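PDB 7KFL: myosin-17 from Arabidopsis thaliana, which is a class XI plant myosin whose globular tail, its cargo-binding domain, probably recruits cargo for actin-based transport. Local coordinates for residues K7-E10 against N11-L15; Y342-D345 against K346-T349. All blocks are in the same frame, centred on the assembly; numbering follows the deposited sequence.

In the fold
Contacts 1 and 2 lie on opposite sides of the centre of this elongated, mostly helical cargo-binding domain, their own centres about 72 Å apart and their nearest atoms about 60 Å apart. Contact 1 (7-10 with 11-15) is one stretch of the N-terminal helix 4-20, resting on helices 31-43 and 53-65. Contact 2 (342-345 with 346-349) is a loop between helices 332-341 and 354-369, packed beside helix 267-287. Both are local, surface-lying arrangements, each centred about 37 Å from the middle of the chain. They differ in what holds them: main-chain bonds along a helix in contact 1, a single aspartate gripping a turn in contact 2.

Contact 1 (K7-E10 against N11-L15); sequences KQQE and NQDLL
Q12 folds back over the carbonyl of Q8 one turn earlier in helix 4-20. Its backbone N donates to Q8 O at 3.0 Å, and the side chain then follows that same oxygen outward. CB of Q12 sits 3.5 Å from Q8 O and also near Q9 O; CG comes closer, 3.2 Å from Q8 O; CD is still beside it, NE2 stays 3.6 Å from Q8 O, and OE1, the more distant amide atom, is 4.1 Å from it. CG lies beside the backbone N and anti to the carbonyl carbon (chi1 -70°), which directs the extended chain back toward the start of the helix.

The same alpha-helical i to i+4 pattern runs through the flanking residues. N11 N, D13 N and L14 N donate to K7 O, Q9 O and E10 O, the straightest bond being D13 N to Q9 O (2.8 Å, 163° at the hydrogen). Q9 and D13 run side by side, with CG of Q9 3.5 Å from OD2 of D13 and the amide and carboxylate planes 40° apart. At N11 the amide carbon CG approaches K7 O to 3.1 Å.

This part of the helix is held by its backbone, and its side chains add mainly van der Waals contact; the firm polar tie is the salt bridge from D13 OD1 to R56, which joins this helix to helix 53-65.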
ATOM      1  N   LYS A   7     -28.733  -1.674  32.135  1.00 94.48           N
ATOM      2  CA  LYS A   7     -29.402  -1.441  30.824  1.00 93.82           C
ATOM      3  C   LYS A   7     -28.342  -0.987  29.808  1.00 91.43           C
ATOM      4  O   LYS A   7     -28.476  -1.352  28.622  1.00 90.65           O
ATOM      5  CB  LYS A   7     -30.569  -0.451  30.958  1.00 95.08           C
ATOM      6  CG  LYS A   7     -30.419   0.879  30.226  1.00 96.09           C
ATOM      7  CD  LYS A   7     -31.731   1.622  30.032  1.00 96.98           C
ATOM      8  CE  LYS A   7     -32.256   1.562  28.610  1.00 97.42           C
ATOM      9  NZ  LYS A   7     -32.737   0.209  28.242  1.00 98.02           N
ATOM     10  N   GLN A   8     -27.328  -0.236  30.256  1.00 89.12           N
ATOM     11  CA  GLN A   8     -26.208   0.253  29.403  1.00 86.35           C
ATOM     12  C   GLN A   8     -25.304  -0.923  29.009  1.00 84.12           C
ATOM     13  O   GLN A   8     -24.908  -0.970  27.830  1.00 82.49           O
ATOM     14  CB  GLN A   8     -25.419   1.365  30.101  1.00 86.19           C
ATOM     15  CG  GLN A   8     -26.067   2.737  29.968  1.00 86.67           C
ATOM     16  CD  GLN A   8     -25.177   3.856  30.456  1.00 87.78           C
ATOM     17  OE1 GLN A   8     -23.978   3.887  30.181  1.00 88.34           O
ATOM     18  NE2 GLN A   8     -25.761   4.799  31.178  1.00 88.20           N
ATOM     19  N   GLN A   9     -24.991  -1.834  29.939  1.00 82.59           N
ATOM     20  CA  GLN A   9     -24.182  -3.051  29.647  1.00 81.70           C
ATOM     21  C   GLN A   9     -24.963  -3.957  28.685  1.00 81.01           C
ATOM     22  O   GLN A   9     -24.338  -4.482  27.744  1.00 79.36           O
ATOM     23  CB  GLN A   9     -23.801  -3.823  30.914  1.00 82.28           C
ATOM     24  CG  GLN A   9     -23.148  -5.168  30.604  1.00 83.01           C
ATOM     25  CD  GLN A   9     -22.423  -5.804  31.766  1.00 83.73           C
ATOM     26  OE1 GLN A   9     -22.365  -5.264  32.869  1.00 83.62           O
ATOM     27  NE2 GLN A   9     -21.862  -6.977  31.519  1.00 83.74           N
ATOM     28  N   GLU A  10     -26.267  -4.142  28.925  1.00 81.53           N
ATOM     29  CA  GLU A  10     -27.173  -4.951  28.061  1.00 81.27           C
ATOM     30  C   GLU A  10     -27.122  -4.402  26.630  1.00 78.89           C
ATOM     31  O   GLU A  10     -26.975  -5.213  25.698  1.00 78.45           O
ATOM     32  CB  GLU A  10     -28.606  -4.956  28.609  1.00 82.88           C
ATOM     33  CG  GLU A  10     -29.672  -5.160  27.539  1.00 84.30           C
ATOM     34  CD  GLU A  10     -31.091  -5.336  28.055  1.00 85.52           C
ATOM     35  OE1 GLU A  10     -31.569  -4.448  28.792  1.00 85.41           O
ATOM     36  OE2 GLU A  10     -31.721  -6.358  27.710  1.00 86.62           O
ATOM     37  N   ASN A  11     -27.246  -3.078  26.479  1.00 76.91           N
ATOM     38  CA  ASN A  11     -27.257  -2.365  25.171  1.00 75.55           C
ATOM     39  C   ASN A  11     -25.910  -2.547  24.461  1.00 73.58           C
ATOM     40  O   ASN A  11     -25.917  -2.772  23.238  1.00 72.28           O
ATOM     41  CB  ASN A  11     -27.580  -0.877  25.338  1.00 75.61           C
ATOM     42  CG  ASN A  11     -29.045  -0.612  25.621  1.00 75.94           C
ATOM     43  OD1 ASN A  11     -29.875  -1.513  25.522  1.00 75.82           O
ATOM     44  ND2 ASN A  11     -29.372   0.621  25.970  1.00 75.95           N
ATOM     45  N   GLN A  12     -24.802  -2.437  25.201  1.00 72.81           N
ATOM     46  CA  GLN A  12     -23.419  -2.599  24.674  1.00 71.64           C
ATOM     47  C   GLN A  12     -23.200  -4.063  24.271  1.00 71.35           C
ATOM     48  O   GLN A  12     -22.631  -4.286  23.186  1.00 71.49           O
ATOM     49  CB  GLN A  12     -22.396  -2.123  25.708  1.00 71.26           C
ATOM     50  CG  GLN A  12     -22.405  -0.612  25.907  1.00 70.74           C
ATOM     51  CD  GLN A  12     -21.650  -0.167  27.136  1.00 70.25           C
ATOM     52  OE1 GLN A  12     -20.809  -0.887  27.671  1.00 69.77           O
ATOM     53  NE2 GLN A  12     -21.945   1.039  27.594  1.00 70.33           N
ATOM     54  N   ASP A  13     -23.645  -5.010  25.107  1.00 71.43           N
ATOM     55  CA  ASP A  13     -23.608  -6.474  24.829  1.00 71.90           C
ATOM     56  C   ASP A  13     -24.349  -6.771  23.518  1.00 70.58           C
ATOM     57  O   ASP A  13     -23.896  -7.662  22.774  1.00 70.24           O
ATOM     58  CB  ASP A  13     -24.210  -7.292  25.979  1.00 73.61           C
ATOM     59  CG  ASP A  13     -23.200  -7.778  27.008  1.00 74.84           C
ATOM     60  OD1 ASP A  13     -22.127  -8.265  26.595  1.00 75.28           O
ATOM     61  OD2 ASP A  13     -23.496  -7.671  28.214  1.00 76.58           O
ATOM     62  N   LEU A  14     -25.443  -6.050  23.258  1.00 69.72           N
ATOM     63  CA  LEU A  14     -26.292  -6.202  22.045  1.00 69.31           C
ATOM     64  C   LEU A  14     -25.518  -5.747  20.799  1.00 67.45           C
ATOM     65  O   LEU A  14     -25.476  -6.523  19.828  1.00 68.26           O
ATOM     66  CB  LEU A  14     -27.581  -5.390  22.219  1.00 70.26           C
ATOM     67  CG  LEU A  14     -28.869  -6.198  22.389  1.00 71.91           C
ATOM     68  CD1 LEU A  14     -29.196  -6.977  21.123  1.00 72.45           C
ATOM     69  CD2 LEU A  14     -28.787  -7.128  23.592  1.00 72.77           C
ATOM     70  N   LEU A  15     -24.944  -4.538  20.827  1.00 65.74           N
ATOM     71  CA  LEU A  15     -24.204  -3.932  19.686  1.00 64.42           C
ATOM     72  C   LEU A  15     -23.014  -4.827  19.321  1.00 63.68           C
ATOM     73  O   LEU A  15     -22.839  -5.099  18.122  1.00 62.46           O
ATOM     74  CB  LEU A  15     -23.740  -2.517  20.055  1.00 63.89           C
ATOM     75  CG  LEU A  15     -23.088  -1.715  18.927  1.00 63.38           C
ATOM     76  CD1 LEU A  15     -24.039  -1.538  17.751  1.00 63.76           C
ATOM     77  CD2 LEU A  15     -22.616  -0.359  19.427  1.00 63.05           C
TER

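Contact 2 (Y342-D345 against K346-T349); sequences YWDD and KYGT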
ATOM      1  N   TYR A 342      28.026  -4.784 -15.426  1.00 63.22           N
ATOM      2  CA  TYR A 342      27.341  -5.229 -16.669  1.00 63.53           C
ATOM      3  C   TYR A 342      28.186  -6.285 -17.390  1.00 65.04           C
ATOM      4  O   TYR A 342      29.412  -6.107 -17.497  1.00 66.33           O
ATOM      5  CB  TYR A 342      27.074  -4.040 -17.597  1.00 63.56           C
ATOM      6  CG  TYR A 342      26.409  -4.403 -18.900  1.00 63.90           C
ATOM      7  CD1 TYR A 342      25.038  -4.592 -18.975  1.00 63.91           C
ATOM      8  CD2 TYR A 342      27.148  -4.562 -20.062  1.00 64.18           C
ATOM      9  CE1 TYR A 342      24.417  -4.927 -20.168  1.00 64.15           C
ATOM     10  CE2 TYR A 342      26.543  -4.895 -21.262  1.00 64.84           C
ATOM     11  CZ  TYR A 342      25.172  -5.078 -21.317  1.00 64.72           C
ATOM     12  OH  TYR A 342      24.569  -5.405 -22.498  1.00 65.48           O
ATOM     13  N   TRP A 343      27.535  -7.348 -17.871  1.00 66.27           N
ATOM     14  CA  TRP A 343      28.143  -8.445 -18.671  1.00 67.89           C
ATOM     15  C   TRP A 343      27.090  -8.990 -19.645  1.00 68.06           C
ATOM     16  O   TRP A 343      25.917  -8.604 -19.513  1.00 68.06           O
ATOM     17  CB  TRP A 343      28.700  -9.543 -17.754  1.00 69.00           C
ATOM     18  CG  TRP A 343      27.638 -10.279 -16.998  1.00 70.07           C
ATOM     19  CD1 TRP A 343      26.873  -9.792 -15.979  1.00 70.05           C
ATOM     20  CD2 TRP A 343      27.205 -11.635 -17.212  1.00 71.05           C
ATOM     21  NE1 TRP A 343      26.000 -10.751 -15.542  1.00 70.59           N
ATOM     22  CE2 TRP A 343      26.180 -11.892 -16.278  1.00 70.53           C
ATOM     23  CE3 TRP A 343      27.584 -12.656 -18.093  1.00 71.60           C
ATOM     24  CZ2 TRP A 343      25.531 -13.124 -16.202  1.00 70.30           C
ATOM     25  CZ3 TRP A 343      26.941 -13.872 -18.018  1.00 71.67           C
ATOM     26  CH2 TRP A 343      25.929 -14.102 -17.085  1.00 71.07           C
ATOM     27  N   ASP A 344      27.492  -9.852 -20.583  1.00 69.11           N
ATOM     28  CA  ASP A 344      26.614 -10.336 -21.681  1.00 69.31           C
ATOM     29  C   ASP A 344      27.233 -11.582 -22.332  1.00 70.57           C
ATOM     30  O   ASP A 344      28.151 -11.423 -23.156  1.00 72.88           O
ATOM     31  CB  ASP A 344      26.375  -9.207 -22.689  1.00 68.54           C
ATOM     32  CG  ASP A 344      25.259  -9.474 -23.682  1.00 68.00           C
ATOM     33  OD1 ASP A 344      24.703 -10.586 -23.657  1.00 68.46           O
ATOM     34  OD2 ASP A 344      24.959  -8.564 -24.472  1.00 67.73           O
ATOM     35  N   ASP A 345      26.739 -12.771 -21.968  1.00 71.63           N
ATOM     36  CA  ASP A 345      27.141 -14.077 -22.560  1.00 73.63           C
ATOM     37  C   ASP A 345      26.075 -14.540 -23.562  1.00 73.87           C
ATOM     38  O   ASP A 345      26.035 -15.751 -23.858  1.00 75.07           O
ATOM     39  CB  ASP A 345      27.356 -15.139 -21.475  1.00 75.23           C
ATOM     40  CG  ASP A 345      28.686 -15.024 -20.755  1.00 76.81           C
ATOM     41  OD1 ASP A 345      29.201 -13.891 -20.651  1.00 77.53           O
ATOM     42  OD2 ASP A 345      29.195 -16.071 -20.304  1.00 78.22           O
ATOM     43  N   LYS A 346      25.248 -13.618 -24.068  1.00 73.57           N
ATOM     44  CA  LYS A 346      24.149 -13.920 -25.023  1.00 74.02           C
ATOM     45  C   LYS A 346      24.428 -13.215 -26.354  1.00 74.85           C
ATOM     46  O   LYS A 346      24.485 -13.915 -27.379  1.00 76.13           O
ATOM     47  CB  LYS A 346      22.797 -13.501 -24.437  1.00 73.37           C
ATOM     48  CG  LYS A 346      21.586 -13.962 -25.233  1.00 72.88           C
ATOM     49  CD  LYS A 346      20.268 -13.709 -24.542  1.00 72.35           C
ATOM     50  CE  LYS A 346      19.077 -14.001 -25.430  1.00 72.59           C
ATOM     51  NZ  LYS A 346      17.823 -13.449 -24.863  1.00 72.36           N
ATOM     52  N   TYR A 347      24.586 -11.886 -26.330  1.00 75.89           N
ATOM     53  CA  TYR A 347      24.849 -11.028 -27.517  1.00 77.45           C
ATOM     54  C   TYR A 347      26.314 -10.569 -27.547  1.00 77.10           C
ATOM     55  O   TYR A 347      26.764 -10.120 -28.619  1.00 78.39           O
ATOM     56  CB  TYR A 347      23.917  -9.814 -27.523  1.00 79.32           C
ATOM     57  CG  TYR A 347      22.454 -10.139 -27.688  1.00 81.86           C
ATOM     58  CD1 TYR A 347      21.723 -10.694 -26.649  1.00 82.67           C
ATOM     59  CD2 TYR A 347      21.792  -9.880 -28.878  1.00 83.85           C
ATOM     60  CE1 TYR A 347      20.377 -10.991 -26.789  1.00 83.88           C
ATOM     61  CE2 TYR A 347      20.445 -10.170 -29.034  1.00 84.85           C
ATOM     62  CZ  TYR A 347      19.735 -10.730 -27.986  1.00 84.93           C
ATOM     63  OH  TYR A 347      18.409 -11.020 -28.126  1.00 86.09           O
ATOM     64  N   GLY A 348      27.026 -10.656 -26.417  1.00 76.01           N
ATOM     65  CA  GLY A 348      28.440 -10.250 -26.291  1.00 75.31           C
ATOM     66  C   GLY A 348      28.638  -8.750 -26.456  1.00 74.75           C
ATOM     67  O   GLY A 348      29.754  -8.348 -26.847  1.00 73.82           O
ATOM     68  N   THR A 349      27.607  -7.946 -26.172  1.00 74.00           N
ATOM     69  CA  THR A 349      27.655  -6.459 -26.229  1.00 73.78           C
ATOM     70  C   THR A 349      28.423  -5.944 -25.008  1.00 73.08           C
ATOM     71  O   THR A 349      28.371  -6.610 -23.954  1.00 72.41           O
ATOM     72  CB  THR A 349      26.250  -5.843 -26.311  1.00 73.67           C
ATOM     73  OG1 THR A 349      25.516  -6.219 -25.146  1.00 73.10           O
ATOM     74  CG2 THR A 349      25.493  -6.266 -27.551  1.00 73.97           C
TER
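The carboxylate of D344 takes four hydrogen bonds from K346, Y347 and T349, two on each oxygen. OD1 accepts K346 N and Y347 N from the same face of its plane, the first closing an Asx turn and the second extending it, at 3.0 Å and nearly straight (171°). OD2 accepts T349 OG1 at 2.5 Å on its anti lone pair, and T349 N comes from above the plane at 3.2 Å. CG of D344 stands anti to the backbone N (chi1 -167°), turning the carboxylate into the bend, and G348 CA adds a CH...O contact to D344 O at 3.4 Å.

Outside this shell, Y342 OH donates to T349 OG1 at 2.9 Å, making that hydroxyl a relay to the aspartate, and Y342 OH is bonded to K314. K346 reaches E271 through a salt bridge, and the Y347 ring meets F267, both on helix 267-287.

Were the aspartate replaced by an alanine, the amides of K346, Y347 and T349 and the T349 hydroxyl would probably lose their acceptor and the turn relax. With four donors converging on it, the carboxylate is likely to stay ionised, its charge probably stabilised by the turn's N-H groups and the threonine hydroxyl.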